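Long-range contact in nucleoporin NUP82 (Chaetomium thermophilum, PDB 5CWW), which probably serves as a structural component of the nuclear pore complex and a docking partner for transport factors, this chain being its N-terminal beta-propeller part: residues D280-C285 against P367-P372. Sequence-based numbering, arbitrary orientation.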
ATOM      1  N   ASP B 280      11.420  -0.462  -1.339  1.00 46.66           N
ATOM      2  CA  ASP B 280      11.075   0.773  -2.032  1.00 47.45           C
ATOM      3  C   ASP B 280       9.714   1.308  -1.606  1.00 45.93           C
ATOM      4  O   ASP B 280       8.840   0.557  -1.167  1.00 45.61           O
ATOM      5  CB  ASP B 280      11.097   0.560  -3.547  1.00 48.58           C
ATOM      6  CG  ASP B 280      12.485   0.248  -4.073  1.00 52.30           C
ATOM      7  OD1 ASP B 280      13.474   0.645  -3.423  1.00 54.07           O
ATOM      8  OD2 ASP B 280      12.588  -0.391  -5.141  1.00 53.62           O
ATOM      9  N   VAL B 281       9.550   2.619  -1.752  1.00 45.55           N
ATOM     10  CA  VAL B 281       8.318   3.306  -1.395  1.00 43.38           C
ATOM     11  C   VAL B 281       7.828   4.085  -2.605  1.00 43.21           C
ATOM     12  O   VAL B 281       8.623   4.694  -3.320  1.00 44.29           O
ATOM     13  CB  VAL B 281       8.527   4.263  -0.193  1.00 41.26           C
ATOM     14  CG1 VAL B 281       7.284   5.099   0.071  1.00 39.97           C
ATOM     15  CG2 VAL B 281       8.918   3.479   1.053  1.00 41.93           C
ATOM     16  N   TYR B 282       6.517   4.064  -2.822  1.00 41.30           N
ATOM     17  CA  TYR B 282       5.903   4.756  -3.947  1.00 41.19           C
ATOM     18  C   TYR B 282       4.699   5.566  -3.490  1.00 39.88           C
ATOM     19  O   TYR B 282       4.119   5.294  -2.439  1.00 39.19           O
ATOM     20  CB  TYR B 282       5.463   3.756  -5.019  1.00 41.06           C
ATOM     21  CG  TYR B 282       6.594   3.056  -5.734  1.00 42.21           C
ATOM     22  CD1 TYR B 282       7.138   1.884  -5.230  1.00 43.32           C
ATOM     23  CD2 TYR B 282       7.103   3.557  -6.922  1.00 41.70           C
ATOM     24  CE1 TYR B 282       8.166   1.236  -5.886  1.00 43.72           C
ATOM     25  CE2 TYR B 282       8.131   2.918  -7.584  1.00 43.02           C
ATOM     26  CZ  TYR B 282       8.658   1.757  -7.063  1.00 43.52           C
ATOM     27  OH  TYR B 282       9.680   1.115  -7.722  1.00 44.59           O
ATOM     28  N   ALA B 283       4.315   6.549  -4.297  1.00 39.04           N
ATOM     29  CA  ALA B 283       3.123   7.343  -4.031  1.00 38.22           C
ATOM     30  C   ALA B 283       2.338   7.582  -5.315  1.00 40.52           C
ATOM     31  O   ALA B 283       2.920   7.782  -6.378  1.00 39.30           O
ATOM     32  CB  ALA B 283       3.499   8.667  -3.381  1.00 39.13           C
ATOM     33  N   LEU B 284       1.014   7.546  -5.199  1.00 43.74           N
ATOM     34  CA  LEU B 284       0.111   7.852  -6.304  1.00 46.51           C
ATOM     35  C   LEU B 284      -0.781   9.021  -5.930  1.00 43.49           C
ATOM     36  O   LEU B 284      -1.519   8.944  -4.950  1.00 41.11           O
ATOM     37  CB  LEU B 284      -0.770   6.651  -6.646  1.00 51.47           C
ATOM     38  CG  LEU B 284      -0.300   5.572  -7.614  1.00 56.21           C
ATOM     39  CD1 LEU B 284      -1.406   4.535  -7.729  1.00 59.61           C
ATOM     40  CD2 LEU B 284       0.042   6.137  -8.986  1.00 58.18           C
ATOM     41  N   CYS B 285      -0.744  10.089  -6.718  1.00 43.81           N
ATOM     42  CA  CYS B 285      -1.531  11.275  -6.404  1.00 46.04           C
ATOM     43  C   CYS B 285      -1.848  12.093  -7.654  1.00 47.52           C
ATOM     44  O   CYS B 285      -0.949  12.382  -8.439  1.00 46.02           O
ATOM     45  CB  CYS B 285      -0.782  12.142  -5.392  1.00 47.08           C
ATOM     46  SG  CYS B 285      -1.560  13.726  -5.050  1.00 47.94           S
ATOM     47  N   PRO B 367      -2.874   8.847 -12.140  1.00 47.71           N
ATOM     48  CA  PRO B 367      -1.733   9.729 -11.888  1.00 48.92           C
ATOM     49  C   PRO B 367      -0.403   9.021 -12.112  1.00 47.26           C
ATOM     50  O   PRO B 367      -0.358   7.794 -12.205  1.00 47.36           O
ATOM     51  CB  PRO B 367      -1.909  10.120 -10.420  1.00 48.97           C
ATOM     52  CG  PRO B 367      -2.650   9.000  -9.817  1.00 48.67           C
ATOM     53  CD  PRO B 367      -3.542   8.443 -10.892  1.00 49.00           C
ATOM     54  N   LYS B 368       0.665   9.799 -12.218  1.00 45.58           N
ATOM     55  CA  LYS B 368       2.001   9.246 -12.359  1.00 46.42           C
ATOM     56  C   LYS B 368       2.389   8.467 -11.111  1.00 43.97           C
ATOM     57  O   LYS B 368       2.057   8.863  -9.992  1.00 44.94           O
ATOM     58  CB  LYS B 368       3.014  10.363 -12.614  1.00 49.33           C
ATOM     59  CG  LYS B 368       4.451   9.882 -12.744  1.00 51.83           C
ATOM     60  CD  LYS B 368       5.414  11.040 -12.936  1.00 56.28           C
ATOM     61  CE  LYS B 368       6.852  10.558 -12.906  1.00 60.77           C
ATOM     62  NZ  LYS B 368       7.809  11.657 -13.183  1.00 63.47           N
ATOM     63  N   LEU B 369       3.082   7.352 -11.301  1.00 41.45           N
ATOM     64  CA  LEU B 369       3.652   6.628 -10.174  1.00 40.21           C
ATOM     65  C   LEU B 369       4.931   7.330  -9.743  1.00 41.83           C
ATOM     66  O   LEU B 369       5.869   7.457 -10.527  1.00 42.33           O
ATOM     67  CB  LEU B 369       3.944   5.171 -10.532  1.00 41.03           C
ATOM     68  CG  LEU B 369       4.457   4.323  -9.362  1.00 42.50           C
ATOM     69  CD1 LEU B 369       3.395   4.185  -8.277  1.00 41.05           C
ATOM     70  CD2 LEU B 369       4.914   2.958  -9.841  1.00 42.98           C
ATOM     71  N   GLN B 370       4.950   7.798  -8.499  1.00 43.54           N
ATOM     72  CA  GLN B 370       6.099   8.511  -7.955  1.00 46.69           C
ATOM     73  C   GLN B 370       6.968   7.579  -7.120  1.00 45.21           C
ATOM     74  O   GLN B 370       6.491   6.971  -6.162  1.00 45.21           O
ATOM     75  CB  GLN B 370       5.640   9.698  -7.107  1.00 48.26           C
ATOM     76  CG  GLN B 370       4.813  10.714  -7.874  1.00 48.92           C
ATOM     77  CD  GLN B 370       4.440  11.915  -7.033  1.00 49.58           C
ATOM     78  OE1 GLN B 370       5.267  12.447  -6.294  1.00 50.88           O
ATOM     79  NE2 GLN B 370       3.186  12.346  -7.133  1.00 47.58           N
ATOM     80  N   GLY B 371       8.241   7.473  -7.495  1.00 43.77           N
ATOM     81  CA  GLY B 371       9.195   6.640  -6.783  1.00 43.68           C
ATOM     82  C   GLY B 371      10.014   5.786  -7.734  1.00 45.82           C
ATOM     83  O   GLY B 371       9.865   5.896  -8.949  1.00 46.11           O
ATOM     84  N   PRO B 372      10.894   4.931  -7.189  1.00 50.05           N
ATOM     85  CA  PRO B 372      11.143   4.750  -5.753  1.00 50.70           C
ATOM     86  C   PRO B 372      11.729   6.000  -5.106  1.00 50.25           C
ATOM     87  O   PRO B 372      12.660   6.588  -5.653  1.00 50.43           O
ATOM     88  CB  PRO B 372      12.160   3.601  -5.701  1.00 52.69           C
ATOM     89  CG  PRO B 372      12.233   3.038  -7.075  1.00 53.52           C
ATOM     90  CD  PRO B 372      11.787   4.104  -8.015  1.00 53.33           C
TER
HETATM   91  O   HOH W   1       1.280  10.787  -8.626  1.00 40.79           O
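Ala283 and Gln370 form an antiparallel hydrogen-bonded pair: Ala283 N reaches Gln370 O at 2.9 Å (156° at the hydrogen), and Gln370 N returns a bond to Ala283 O. Gln370 O also receives the CA-H of Tyr282, its CA 3.2 Å from that oxygen. Beyond Ala283 the direct ladder gives way to a water, which accepts from Cys285 N and from Gln370 NE2 (2.9 Å to NE2) and lies 2.5 Å from Lys368 O, probably as donor. The extended Gln370 chain puts its amide at this water, and NE2 also donates to Glu447 O. At the other end Val281 O takes a CA-H contact from Pro372 CA at 3.5 Å (151° at the hydrogen); Pro372 follows a cis peptide bond, while the Val281 backbone bonds to Phe373.

The apolar side is built on Tyr282, whose CG sits beside its backbone N (chi1 -68°), laying the ring along 367-372. Pro372 CA lies over one ring face, 3.9 Å above the plane, and Leu369 CG meets Tyr282 CD2 obliquely at 3.7 Å. Replacing the Tyr282 ring by an alanine is likely to leave Leu369 and Pro372 without their shared packing partner. Leu284 CD2 meets Leu369 CD1 at 3.9 Å, with Leu224 of helix 221-225 touching both leucines. Thus 369-370 completes the four-stranded antiparallel propeller blade after 84 intervening residues, its few direct backbone bonds supplemented by a bridging water and an apolar face.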